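Local coordinates for N-acetyltransferase domain-containing protein (Pyrococcus horikoshii, PDB 1WWZ) that binds acetyl-coenzyme A in a GNAT-type fold and probably transfers its acetyl group to an acceptor that is not known, at residues V71-D75 and F113-N118; R83-I88 and N118-L123; Y136-K142 and R152-R156. All blocks are in the same frame, centred on the assembly; numbering follows the deposited sequence.

Contact 1: V71-D75 and F113-N118; sequences VCDKD and FLGKYN
C72 meets helix 102-115 with its CB, which lies 3.9 Å from CD2 of F113 and about as far from CG of L114, so one small side chain sits against two neighbouring helix residues. The F113 ring is in turn met edge-to-face by F58 of the adjoining strand. At D73 the backbone does the touching: CD2 of L114 rests on the peptide joining D73 to K74, 3.6 Å from D73 C and about as near to K74 N. The side chain of D73 leaves the backbone away from the helix; its OD1 accepts from D75 N in an Asx turn and its OD2 is hydrogen-bonded to H89. K74 carries most of the contact. With its CG lodged between the backbone N and the carbonyl carbon (chi1 66°), the chain passes over Y117 and sets CD above the middle of the ring, 3.4 Å from the ring centroid, a CH-pi contact; NZ continues to a salt bridge with D55. The backbone of K74 is held too: N118 ND2 donates to K74 O at 2.9 Å, the N-H pointing almost straight (170°). The oxygen lies close to the amide plane of N118, whereas the nitrogen stands above the plane of the carbonyl. Helix 102-115 and the loop after it are laid on strand 65-78 in the alpha/beta layering of the GNAT fold.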
loop_
_atom_site.group_PDB
_atom_site.type_symbol
_atom_site.label_atom_id
_atom_site.label_comp_id
_atom_site.label_asym_id
_atom_site.label_seq_id
_atom_site.Cartn_x
_atom_site.Cartn_y
_atom_site.Cartn_z
ATOM N N VAL A 71 -4.285 -8.100 -11.685
ATOM C CA VAL A 71 -5.698 -8.386 -11.905
ATOM C C VAL A 71 -6.278 -8.972 -10.632
ATOM O O VAL A 71 -5.915 -10.074 -10.234
ATOM C CB VAL A 71 -5.865 -9.384 -13.063
ATOM C CG1 VAL A 71 -7.339 -9.694 -13.288
ATOM C CG2 VAL A 71 -5.238 -8.802 -14.326
ATOM N N CYS A 72 -7.176 -8.215 -10.007
ATOM C CA CYS A 72 -7.803 -8.604 -8.746
ATOM C C CYS A 72 -9.270 -8.969 -8.948
ATOM O O CYS A 72 -10.054 -8.159 -9.436
ATOM C CB CYS A 72 -7.686 -7.444 -7.759
ATOM S SG CYS A 72 -6.063 -6.630 -7.812
ATOM N N ASP A 73 -9.635 -10.185 -8.558
ATOM C CA ASP A 73 -11.003 -10.675 -8.719
ATOM C C ASP A 73 -11.705 -10.794 -7.368
ATOM O O ASP A 73 -11.369 -11.664 -6.573
ATOM C CB ASP A 73 -10.971 -12.050 -9.392
ATOM C CG ASP A 73 -12.317 -12.460 -9.960
ATOM O OD1 ASP A 73 -13.355 -12.010 -9.430
ATOM O OD2 ASP A 73 -12.331 -13.246 -10.932
ATOM N N LYS A 74 -12.690 -9.937 -7.119
ATOM C CA LYS A 74 -13.417 -9.974 -5.850
ATOM C C LYS A 74 -14.499 -11.050 -5.864
ATOM O O LYS A 74 -15.149 -11.296 -4.849
ATOM C CB LYS A 74 -14.066 -8.612 -5.574
ATOM C CG LYS A 74 -15.166 -8.241 -6.562
ATOM C CD LYS A 74 -15.818 -6.912 -6.206
ATOM C CE LYS A 74 -17.065 -6.657 -7.049
ATOM N NZ LYS A 74 -16.772 -6.590 -8.513
ATOM N N ASP A 75 -14.682 -11.696 -7.011
ATOM C CA ASP A 75 -15.718 -12.711 -7.148
ATOM C C ASP A 75 -15.210 -14.034 -7.717
ATOM O O ASP A 75 -15.673 -14.495 -8.761
ATOM C CB ASP A 75 -16.842 -12.142 -8.022
ATOM C CG ASP A 75 -18.000 -13.102 -8.190
ATOM O OD1 ASP A 75 -18.402 -13.732 -7.191
ATOM O OD2 ASP A 75 -18.518 -13.208 -9.324
ATOM N N PHE A 113 -8.009 -3.237 -2.216
ATOM C CA PHE A 113 -9.214 -3.399 -3.026
ATOM C C PHE A 113 -10.005 -4.644 -2.614
ATOM O O PHE A 113 -11.188 -4.556 -2.291
ATOM C CB PHE A 113 -8.841 -3.500 -4.507
ATOM C CG PHE A 113 -10.008 -3.797 -5.410
ATOM C CD1 PHE A 113 -10.982 -2.833 -5.653
ATOM C CD2 PHE A 113 -10.140 -5.047 -6.010
ATOM C CE1 PHE A 113 -12.070 -3.108 -6.479
ATOM C CE2 PHE A 113 -11.227 -5.333 -6.840
ATOM C CZ PHE A 113 -12.192 -4.363 -7.073
ATOM N N LEU A 114 -9.350 -5.802 -2.624
ATOM C CA LEU A 114 -10.014 -7.053 -2.275
ATOM C C LEU A 114 -10.457 -7.132 -0.816
ATOM O O LEU A 114 -11.424 -7.827 -0.491
ATOM C CB LEU A 114 -9.103 -8.240 -2.606
ATOM C CG LEU A 114 -8.812 -8.445 -4.097
ATOM C CD1 LEU A 114 -7.847 -9.619 -4.294
ATOM C CD2 LEU A 114 -10.122 -8.704 -4.836
ATOM N N GLY A 115 -9.749 -6.415 0.052
ATOM C CA GLY A 115 -10.075 -6.415 1.468
ATOM C C GLY A 115 -11.474 -5.926 1.792
ATOM O O GLY A 115 -12.008 -6.234 2.856
ATOM N N LYS A 116 -12.076 -5.165 0.887
ATOM C CA LYS A 116 -13.419 -4.660 1.119
ATOM C C LYS A 116 -14.469 -5.722 0.833
ATOM O O LYS A 116 -15.597 -5.641 1.324
ATOM C CB LYS A 116 -13.699 -3.456 0.217
ATOM C CG LYS A 116 -15.103 -2.894 0.385
ATOM C CD LYS A 116 -15.419 -1.837 -0.654
ATOM C CE LYS A 116 -16.662 -1.044 -0.271
ATOM N NZ LYS A 116 -17.874 -1.896 -0.120
ATOM N N TYR A 117 -14.088 -6.726 0.052
ATOM C CA TYR A 117 -15.015 -7.779 -0.348
ATOM C C TYR A 117 -14.751 -9.183 0.180
ATOM O O TYR A 117 -15.688 -9.921 0.487
ATOM C CB TYR A 117 -15.049 -7.853 -1.875
ATOM C CG TYR A 117 -15.246 -6.523 -2.558
ATOM C CD1 TYR A 117 -16.506 -5.938 -2.643
ATOM C CD2 TYR A 117 -14.166 -5.849 -3.130
ATOM C CE1 TYR A 117 -16.687 -4.715 -3.286
ATOM C CE2 TYR A 117 -14.336 -4.629 -3.771
ATOM C CZ TYR A 117 -15.598 -4.068 -3.848
ATOM O OH TYR A 117 -15.770 -2.868 -4.498
ATOM N N ASN A 118 -13.482 -9.561 0.276
ATOM C CA ASN A 118 -13.142 -10.914 0.703
ATOM C C ASN A 118 -12.266 -11.002 1.943
ATOM O O ASN A 118 -11.419 -10.144 2.171
ATOM C CB ASN A 118 -12.438 -11.641 -0.449
ATOM C CG ASN A 118 -12.976 -11.237 -1.814
ATOM O OD1 ASN A 118 -12.331 -10.485 -2.554
ATOM N ND2 ASN A 118 -14.163 -11.727 -2.151
#

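Contact 2: R83-I88 and N118-L123; sequences RIVGAI and NDTIEL. With ACO (acetyl coenzyme *a), chain C.
OD1 of D119 is gripped by two residues where a parallel strand pair begins: T120 OG1 donates to it at 2.6 Å, and R83 NH2 forms a salt bridge with it at 3.2 Å. The pair belongs to the beta-alpha-beta unit made by strand 83-93, helix 102-115 and strand 120-126, a right-handed crossover at the heart of the GNAT fold. OD1 lies in the guanidinium plane, and R83 meets it on the syn side of the carboxylate, while the two flat groups are turned 59° against each other. The second guanidinium nitrogen, NH1, adds a weak bond to the same oxygen. The extended run of the arginine from CG to NE is what carries the charge across to the neighbouring strand.

Further in, the backbones take over. G86 N donates to T120 O and E122 N to G86 O, both at 2.8 Å, and I88 N to E122 O follows, somewhat longer. G86 has no side chain, and N118 brings its amide against that place, OD1 lying 3.2 Å from G86 CA. N118 ND2, which also donates to K74 O, gives a hydrogen to a water that donates to I84 O, tying the loop before the second strand to the first strand.

Side chains fill both faces. V85 reaches T120 and E122 with its two methyl groups, and OE1 of E122 is hydrogen-bonded to S78. On the other face I88 and I121 lean toward helix 102-115. I88 and L123 run side by side, pointing the same way, with CD1 of I88 3.9 Å from CD2 of L123. Here the pair meets acetyl-coenzyme A: the acetyl CH3 lies 3.4 Å from I88 O.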
loop_
_atom_site.group_PDB
_atom_site.type_symbol
_atom_site.label_atom_id
_atom_site.label_comp_id
_atom_site.label_asym_id
_atom_site.label_seq_id
_atom_site.Cartn_x
_atom_site.Cartn_y
_atom_site.Cartn_z
ATOM N N ARG A 83 -15.960 -21.790 -1.363
ATOM C CA ARG A 83 -16.763 -20.575 -1.350
ATOM C C ARG A 83 -16.115 -19.458 -2.162
ATOM O O ARG A 83 -15.009 -19.616 -2.676
ATOM C CB ARG A 83 -16.969 -20.106 0.093
ATOM C CG ARG A 83 -15.671 -19.798 0.818
ATOM C CD ARG A 83 -15.871 -19.750 2.323
ATOM N NE ARG A 83 -14.608 -19.503 3.018
ATOM C CZ ARG A 83 -14.091 -18.295 3.210
ATOM N NH1 ARG A 83 -14.734 -17.229 2.765
ATOM N NH2 ARG A 83 -12.935 -18.148 3.845
ATOM N N ILE A 84 -16.812 -18.335 -2.282
ATOM C CA ILE A 84 -16.298 -17.190 -3.020
ATOM C C ILE A 84 -15.142 -16.561 -2.250
ATOM O O ILE A 84 -15.242 -16.334 -1.044
ATOM C CB ILE A 84 -17.389 -16.106 -3.223
ATOM C CG1 ILE A 84 -18.503 -16.648 -4.120
ATOM C CG2 ILE A 84 -16.771 -14.838 -3.811
ATOM C CD1 ILE A 84 -18.035 -17.066 -5.490
ATOM N N VAL A 85 -14.045 -16.289 -2.949
ATOM C CA VAL A 85 -12.879 -15.667 -2.329
ATOM C C VAL A 85 -12.307 -14.641 -3.294
ATOM O O VAL A 85 -12.796 -14.489 -4.417
ATOM C CB VAL A 85 -11.762 -16.705 -2.011
ATOM C CG1 VAL A 85 -12.281 -17.768 -1.061
ATOM C CG2 VAL A 85 -11.247 -17.336 -3.302
ATOM N N GLY A 86 -11.284 -13.921 -2.847
ATOM C CA GLY A 86 -10.648 -12.951 -3.713
ATOM C C GLY A 86 -9.538 -13.704 -4.414
ATOM O O GLY A 86 -9.049 -14.708 -3.897
ATOM N N ALA A 87 -9.150 -13.247 -5.596
ATOM C CA ALA A 87 -8.086 -13.919 -6.325
ATOM C C ALA A 87 -7.245 -12.928 -7.095
ATOM O O ALA A 87 -7.708 -11.845 -7.430
ATOM C CB ALA A 87 -8.681 -14.948 -7.294
ATOM N N ILE A 88 -5.992 -13.300 -7.342
ATOM C CA ILE A 88 -5.080 -12.496 -8.141
ATOM C C ILE A 88 -4.864 -13.378 -9.365
ATOM O O ILE A 88 -4.280 -14.452 -9.251
ATOM C CB ILE A 88 -3.720 -12.264 -7.433
ATOM C CG1 ILE A 88 -3.935 -11.527 -6.105
ATOM C CG2 ILE A 88 -2.798 -11.453 -8.346
ATOM C CD1 ILE A 88 -2.653 -11.242 -5.314
ATOM N N ASN A 118 -13.482 -9.561 0.276
ATOM C CA ASN A 118 -13.142 -10.914 0.703
ATOM C C ASN A 118 -12.266 -11.002 1.943
ATOM O O ASN A 118 -11.419 -10.144 2.171
ATOM C CB ASN A 118 -12.438 -11.641 -0.449
ATOM C CG ASN A 118 -12.976 -11.237 -1.814
ATOM O OD1 ASN A 118 -12.331 -10.485 -2.554
ATOM N ND2 ASN A 118 -14.163 -11.727 -2.151
ATOM N N ASP A 119 -12.470 -12.052 2.735
ATOM C CA ASP A 119 -11.671 -12.269 3.938
ATOM C C ASP A 119 -10.564 -13.260 3.602
ATOM O O ASP A 119 -9.791 -13.670 4.469
ATOM C CB ASP A 119 -12.528 -12.837 5.081
ATOM C CG ASP A 119 -13.158 -14.184 4.741
ATOM O OD1 ASP A 119 -12.507 -15.007 4.067
ATOM O OD2 ASP A 119 -14.306 -14.430 5.167
ATOM N N THR A 120 -10.500 -13.640 2.330
ATOM C CA THR A 120 -9.505 -14.592 1.858
ATOM C C THR A 120 -9.091 -14.258 0.429
ATOM O O THR A 120 -9.930 -13.901 -0.396
ATOM C CB THR A 120 -10.075 -16.023 1.868
ATOM O OG1 THR A 120 -10.504 -16.357 3.191
ATOM C CG2 THR A 120 -9.026 -17.018 1.422
ATOM N N ILE A 121 -7.795 -14.358 0.149
ATOM C CA ILE A 121 -7.280 -14.098 -1.190
ATOM C C ILE A 121 -6.463 -15.309 -1.618
ATOM O O ILE A 121 -5.557 -15.745 -0.909
ATOM C CB ILE A 121 -6.394 -12.839 -1.236
ATOM C CG1 ILE A 121 -7.208 -11.620 -0.790
ATOM C CG2 ILE A 121 -5.873 -12.619 -2.663
ATOM C CD1 ILE A 121 -6.397 -10.350 -0.664
ATOM N N GLU A 122 -6.796 -15.849 -2.785
ATOM C CA GLU A 122 -6.131 -17.034 -3.312
ATOM C C GLU A 122 -5.383 -16.743 -4.612
ATOM O O GLU A 122 -5.773 -15.862 -5.380
ATOM C CB GLU A 122 -7.189 -18.122 -3.538
ATOM C CG GLU A 122 -6.697 -19.422 -4.147
ATOM C CD GLU A 122 -7.841 -20.395 -4.373
ATOM O OE1 GLU A 122 -8.192 -21.151 -3.441
ATOM O OE2 GLU A 122 -8.410 -20.389 -5.485
ATOM N N LEU A 123 -4.303 -17.482 -4.849
ATOM C CA LEU A 123 -3.523 -17.312 -6.071
ATOM C C LEU A 123 -2.695 -18.552 -6.362
ATOM O O LEU A 123 -2.454 -19.376 -5.478
ATOM C CB LEU A 123 -2.595 -16.090 -5.958
ATOM C CG LEU A 123 -1.485 -16.160 -4.899
ATOM C CD1 LEU A 123 -0.295 -16.951 -5.449
ATOM C CD2 LEU A 123 -1.032 -14.751 -4.525
HETATM N N1A ACO C . 14.068 -12.462 -5.605
HETATM C C2A ACO C . 13.859 -12.240 -4.306
HETATM N N3A ACO C . 12.898 -11.433 -3.767
HETATM C C4A ACO C . 12.097 -10.812 -4.740
HETATM C C5A ACO C . 12.255 -10.984 -6.101
HETATM C C6A ACO C . 13.320 -11.869 -6.545
HETATM N N6A ACO C . 13.565 -12.087 -7.842
HETATM N N7A ACO C . 11.316 -10.226 -6.793
HETATM C C8A ACO C . 10.626 -9.637 -5.855
HETATM N N9A ACO C . 11.039 -9.948 -4.562
HETATM C C1B ACO C . 10.518 -9.485 -3.287
HETATM C C2B ACO C . 11.478 -8.582 -2.494
HETATM O O2B ACO C . 11.149 -8.743 -1.099
HETATM C C3B ACO C . 11.210 -7.186 -3.117
HETATM O O3B ACO C . 11.544 -6.217 -2.103
HETATM P P3B ACO C . 12.968 -5.495 -1.903
HETATM O O7A ACO C . 13.902 -6.627 -1.598
HETATM O O8A ACO C . 12.784 -4.605 -0.767
HETATM O O9A ACO C . 13.271 -4.792 -3.169
HETATM C C4B ACO C . 9.725 -7.218 -3.359
HETATM O O4B ACO C . 9.406 -8.637 -3.418
HETATM C C5B ACO C . 9.270 -6.685 -4.701
HETATM O O5B ACO C . 9.865 -5.452 -5.067
HETATM P P1A ACO C . 9.308 -4.693 -6.348
HETATM O O1A ACO C . 10.393 -3.865 -6.873
HETATM O O2A ACO C . 8.022 -3.991 -5.957
HETATM O O3A ACO C . 9.160 -5.956 -7.384
HETATM P P2A ACO C . 8.641 -5.922 -8.841
HETATM O O4A ACO C . 9.741 -6.518 -9.624
HETATM O O5A ACO C . 8.244 -4.520 -9.142
HETATM O O6A ACO C . 7.376 -6.827 -8.884
HETATM C CBP ACO C . 6.814 -9.109 -9.735
HETATM C CCP ACO C . 7.368 -8.294 -8.590
HETATM C CDP ACO C . 6.765 -10.594 -9.240
HETATM C CEP ACO C . 5.408 -8.595 -10.118
HETATM C CAP ACO C . 7.788 -8.938 -10.963
HETATM O OAP ACO C . 9.073 -9.448 -10.614
HETATM C C9P ACO C . 7.362 -9.665 -12.265
HETATM O O9P ACO C . 6.693 -9.103 -13.122
HETATM N N8P ACO C . 7.763 -10.970 -12.397
HETATM C C7P ACO C . 7.443 -11.827 -13.566
HETATM C C6P ACO C . 5.968 -12.271 -13.634
HETATM C C5P ACO C . 5.546 -13.069 -12.426
HETATM O O5P ACO C . 6.260 -14.008 -11.988
HETATM N N4P ACO C . 4.398 -12.777 -11.834
HETATM C C3P ACO C . 3.661 -13.312 -10.685
HETATM C C2P ACO C . 2.930 -14.543 -11.229
HETATM S S1P ACO C . 1.919 -15.251 -9.817
HETATM C C ACO C . 0.549 -14.648 -10.137
HETATM O O ACO C . 0.202 -13.859 -11.134
HETATM C CH3 ACO C . -0.884 -14.807 -9.337
HETATM O O HOH W 1 -15.413 -13.671 -0.387
#

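Contact 3: Y136-K142 and R152-R156; sequences YEKFGFK and RMIKR. With ACO (acetyl coenzyme *a), chain C.
M153 fills the tight part of this contact, its methyl CE entering between the helix end and the turn after it. CE lies 3.7 Å from CG of E137 and nearly as close to CB of both Y136 and F141. The bend at the end of the methionine chain (chi3 78°) turns CE to these three residues, while SD makes an oblique Met-aromatic contact with the Y136 ring. Y136 OH, for its part, stands 3.3 Å from the acetyl carbon C of acetyl-coenzyme A. F141 is pressed just as closely, since CB of K155 sits over the centre of its ring at 3.7 Å from the centroid, a CH-pi contact. Beyond that ring the lysine runs on, bends at its last torsion and donates from NZ to F139 O at 2.6 Å; the same NZ bridges to a phosphate oxygen, O8A, of another bound acetyl-coenzyme A. The helix closes in a Schellman motif with G140 at positive phi, Y136 O taking F139 N and F141 N on opposite faces of its plane. From there K142 and I154 form an antiparallel hydrogen-bonded pair, with K142 N to I154 O and I154 N to K142 O both 2.9 Å.

The outer side is looser. K142 and E137 are exposed, and a water that donates to G140 O at 3.3 Å accepts from R156 N. In the sheet, strand 150-156 lies between strands 120-126 and 142-147, with helix 130-138 ending over it and F139 turned to helix 102-115.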
loop_
_atom_site.group_PDB
_atom_site.type_symbol
_atom_site.label_atom_id
_atom_site.label_comp_id
_atom_site.label_asym_id
_atom_site.label_seq_id
_atom_site.Cartn_x
_atom_site.Cartn_y
_atom_site.Cartn_z
ATOM N N TYR A 136 4.998 -12.566 -1.980
ATOM C CA TYR A 136 3.707 -12.932 -1.405
ATOM C C TYR A 136 3.786 -13.299 0.081
ATOM O O TYR A 136 2.920 -12.907 0.867
ATOM C CB TYR A 136 3.079 -14.097 -2.181
ATOM C CG TYR A 136 2.668 -13.754 -3.601
ATOM C CD1 TYR A 136 1.999 -12.561 -3.888
ATOM C CD2 TYR A 136 2.909 -14.642 -4.648
ATOM C CE1 TYR A 136 1.579 -12.264 -5.190
ATOM C CE2 TYR A 136 2.493 -14.356 -5.948
ATOM C CZ TYR A 136 1.828 -13.166 -6.211
ATOM O OH TYR A 136 1.403 -12.888 -7.493
ATOM N N GLU A 137 4.813 -14.051 0.468
ATOM C CA GLU A 137 4.956 -14.453 1.865
ATOM C C GLU A 137 5.195 -13.246 2.773
ATOM O O GLU A 137 4.746 -13.220 3.918
ATOM C CB GLU A 137 6.095 -15.467 2.021
ATOM C CG GLU A 137 5.896 -16.739 1.210
ATOM C CD GLU A 137 6.892 -17.828 1.566
ATOM O OE1 GLU A 137 8.098 -17.521 1.672
ATOM O OE2 GLU A 137 6.470 -18.992 1.732
ATOM N N LYS A 138 5.899 -12.247 2.254
ATOM C CA LYS A 138 6.174 -11.036 3.019
ATOM C C LYS A 138 4.881 -10.296 3.323
ATOM O O LYS A 138 4.810 -9.501 4.263
ATOM C CB LYS A 138 7.113 -10.127 2.234
ATOM C CG LYS A 138 8.534 -10.628 2.228
ATOM C CD LYS A 138 9.374 -9.906 1.201
ATOM C CE LYS A 138 10.844 -10.108 1.507
ATOM N NZ LYS A 138 11.565 -8.828 1.268
ATOM N N PHE A 139 3.859 -10.558 2.517
ATOM C CA PHE A 139 2.571 -9.915 2.703
ATOM C C PHE A 139 1.543 -10.816 3.366
ATOM O O PHE A 139 0.350 -10.519 3.358
ATOM C CB PHE A 139 2.057 -9.393 1.363
ATOM C CG PHE A 139 2.637 -8.063 0.990
ATOM C CD1 PHE A 139 1.995 -6.885 1.361
ATOM C CD2 PHE A 139 3.861 -7.983 0.336
ATOM C CE1 PHE A 139 2.565 -5.643 1.089
ATOM C CE2 PHE A 139 4.441 -6.746 0.058
ATOM C CZ PHE A 139 3.791 -5.573 0.436
ATOM N N GLY A 140 2.006 -11.920 3.940
ATOM C CA GLY A 140 1.097 -12.809 4.636
ATOM C C GLY A 140 0.562 -14.021 3.906
ATOM O O GLY A 140 -0.190 -14.794 4.496
ATOM N N PHE A 141 0.918 -14.194 2.636
ATOM C CA PHE A 141 0.442 -15.351 1.886
ATOM C C PHE A 141 1.205 -16.591 2.333
ATOM O O PHE A 141 2.392 -16.518 2.651
ATOM C CB PHE A 141 0.644 -15.141 0.380
ATOM C CG PHE A 141 -0.398 -14.263 -0.258
ATOM C CD1 PHE A 141 -1.548 -14.818 -0.811
ATOM C CD2 PHE A 141 -0.235 -12.881 -0.298
ATOM C CE1 PHE A 141 -2.521 -14.014 -1.396
ATOM C CE2 PHE A 141 -1.204 -12.063 -0.883
ATOM C CZ PHE A 141 -2.349 -12.632 -1.434
ATOM N N LYS A 142 0.513 -17.725 2.362
ATOM C CA LYS A 142 1.121 -18.988 2.759
ATOM C C LYS A 142 0.842 -20.054 1.703
ATOM O O LYS A 142 -0.232 -20.076 1.100
ATOM C CB LYS A 142 0.554 -19.447 4.109
ATOM C CG LYS A 142 0.808 -18.485 5.260
ATOM C CD LYS A 142 0.171 -18.993 6.546
ATOM C CE LYS A 142 0.441 -18.049 7.708
ATOM N NZ LYS A 142 1.904 -17.879 7.941
ATOM N N ARG A 152 -0.347 -23.229 -4.848
ATOM C CA ARG A 152 -1.461 -22.393 -4.407
ATOM C C ARG A 152 -1.113 -21.682 -3.106
ATOM O O ARG A 152 -0.622 -22.299 -2.154
ATOM C CB ARG A 152 -2.735 -23.227 -4.205
ATOM C CG ARG A 152 -3.985 -22.385 -3.899
ATOM C CD ARG A 152 -5.259 -23.244 -3.810
ATOM N NE ARG A 152 -5.321 -24.050 -2.592
ATOM C CZ ARG A 152 -6.010 -23.721 -1.500
ATOM N NH1 ARG A 152 -6.716 -22.594 -1.458
ATOM N NH2 ARG A 152 -5.978 -24.514 -0.435
ATOM N N MET A 153 -1.355 -20.378 -3.076
ATOM C CA MET A 153 -1.084 -19.583 -1.890
ATOM C C MET A 153 -2.355 -18.881 -1.457
ATOM O O MET A 153 -3.199 -18.532 -2.283
ATOM C CB MET A 153 0.023 -18.566 -2.164
ATOM C CG MET A 153 1.341 -19.230 -2.525
ATOM S SD MET A 153 2.718 -18.096 -2.681
ATOM C CE MET A 153 3.105 -17.803 -0.941
ATOM N N ILE A 154 -2.487 -18.671 -0.155
ATOM C CA ILE A 154 -3.683 -18.040 0.371
ATOM C C ILE A 154 -3.347 -17.067 1.495
ATOM O O ILE A 154 -2.362 -17.251 2.213
ATOM C CB ILE A 154 -4.654 -19.125 0.908
ATOM C CG1 ILE A 154 -6.071 -18.574 1.002
ATOM C CG2 ILE A 154 -4.181 -19.636 2.259
ATOM C CD1 ILE A 154 -6.849 -18.731 -0.287
ATOM N N LYS A 155 -4.155 -16.021 1.619
ATOM C CA LYS A 155 -4.053 -15.056 2.698
ATOM C C LYS A 155 -5.409 -14.849 3.371
ATOM O O LYS A 155 -6.419 -14.543 2.749
ATOM C CB LYS A 155 -3.530 -13.738 2.121
ATOM C CG LYS A 155 -3.364 -12.648 3.185
ATOM C CD LYS A 155 -2.818 -11.334 2.624
ATOM C CE LYS A 155 -2.782 -10.216 3.676
ATOM N NZ LYS A 155 -1.890 -10.587 4.768
ATOM N N ARG A 156 -5.420 -15.065 4.697
ATOM C CA ARG A 156 -6.680 -14.957 5.415
ATOM C C ARG A 156 -6.707 -13.710 6.302
ATOM O O ARG A 156 -5.684 -13.231 6.781
ATOM C CB ARG A 156 -6.843 -16.215 6.275
ATOM C CG ARG A 156 -6.865 -17.505 5.448
ATOM C CD ARG A 156 -7.182 -18.728 6.319
ATOM N NE ARG A 156 -6.872 -19.976 5.614
ATOM C CZ ARG A 156 -7.749 -20.392 4.681
ATOM N NH1 ARG A 156 -8.818 -19.665 4.404
ATOM N NH2 ARG A 156 -7.558 -21.565 4.070
HETATM N N1A ACO C . 14.068 -12.462 -5.605
HETATM C C2A ACO C . 13.859 -12.240 -4.306
HETATM N N3A ACO C . 12.898 -11.433 -3.767
HETATM C C4A ACO C . 12.097 -10.812 -4.740
HETATM C C5A ACO C . 12.255 -10.984 -6.101
HETATM C C6A ACO C . 13.320 -11.869 -6.545
HETATM N N6A ACO C . 13.565 -12.087 -7.842
HETATM N N7A ACO C . 11.316 -10.226 -6.793
HETATM C C8A ACO C . 10.626 -9.637 -5.855
HETATM N N9A ACO C . 11.039 -9.948 -4.562
HETATM C C1B ACO C . 10.518 -9.485 -3.287
HETATM C C2B ACO C . 11.478 -8.582 -2.494
HETATM O O2B ACO C . 11.149 -8.743 -1.099
HETATM C C3B ACO C . 11.210 -7.186 -3.117
HETATM O O3B ACO C . 11.544 -6.217 -2.103
HETATM P P3B ACO C . 12.968 -5.495 -1.903
HETATM O O7A ACO C . 13.902 -6.627 -1.598
HETATM O O8A ACO C . 12.784 -4.605 -0.767
HETATM O O9A ACO C . 13.271 -4.792 -3.169
HETATM C C4B ACO C . 9.725 -7.218 -3.359
HETATM O O4B ACO C . 9.406 -8.637 -3.418
HETATM C C5B ACO C . 9.270 -6.685 -4.701
HETATM O O5B ACO C . 9.865 -5.452 -5.067
HETATM P P1A ACO C . 9.308 -4.693 -6.348
HETATM O O1A ACO C . 10.393 -3.865 -6.873
HETATM O O2A ACO C . 8.022 -3.991 -5.957
HETATM O O3A ACO C . 9.160 -5.956 -7.384
HETATM P P2A ACO C . 8.641 -5.922 -8.841
HETATM O O4A ACO C . 9.741 -6.518 -9.624
HETATM O O5A ACO C . 8.244 -4.520 -9.142
HETATM O O6A ACO C . 7.376 -6.827 -8.884
HETATM C CBP ACO C . 6.814 -9.109 -9.735
HETATM C CCP ACO C . 7.368 -8.294 -8.590
HETATM C CDP ACO C . 6.765 -10.594 -9.240
HETATM C CEP ACO C . 5.408 -8.595 -10.118
HETATM C CAP ACO C . 7.788 -8.938 -10.963
HETATM O OAP ACO C . 9.073 -9.448 -10.614
HETATM C C9P ACO C . 7.362 -9.665 -12.265
HETATM O O9P ACO C . 6.693 -9.103 -13.122
HETATM N N8P ACO C . 7.763 -10.970 -12.397
HETATM C C7P ACO C . 7.443 -11.827 -13.566
HETATM C C6P ACO C . 5.968 -12.271 -13.634
HETATM C C5P ACO C . 5.546 -13.069 -12.426
HETATM O O5P ACO C . 6.260 -14.008 -11.988
HETATM N N4P ACO C . 4.398 -12.777 -11.834
HETATM C C3P ACO C . 3.661 -13.312 -10.685
HETATM C C2P ACO C . 2.930 -14.543 -11.229
HETATM S S1P ACO C . 1.919 -15.251 -9.817
HETATM C C ACO C . 0.549 -14.648 -10.137
HETATM O O ACO C . 0.202 -13.859 -11.134
HETATM C CH3 ACO C . -0.884 -14.807 -9.337
HETATM O O HOH W 2 -2.955 -15.611 6.040
#

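The three contacts step across one mixed sheet. Contacts 1 and 2 share N118 and lie with centres 7 Å apart; D73 N and A87 O, 2.8 Å from each other, probably bond strand 65-78 to strand 83-93. Contact 3 continues from contact 2, at 11 Å between centres, where L123 O and M153 N are 2.8 Å apart and OE1 of E122 meets NH1 of R152 in a salt bridge at 2.9 Å. Contacts 1 and 3 do not touch, their nearest atoms being about 7 Å apart. Contacts 2 and 3 reach the same acetyl-coenzyme A near its acetyl end, whereas the C72 side chain in contact 1 stays about 10 Å from a bound ligand.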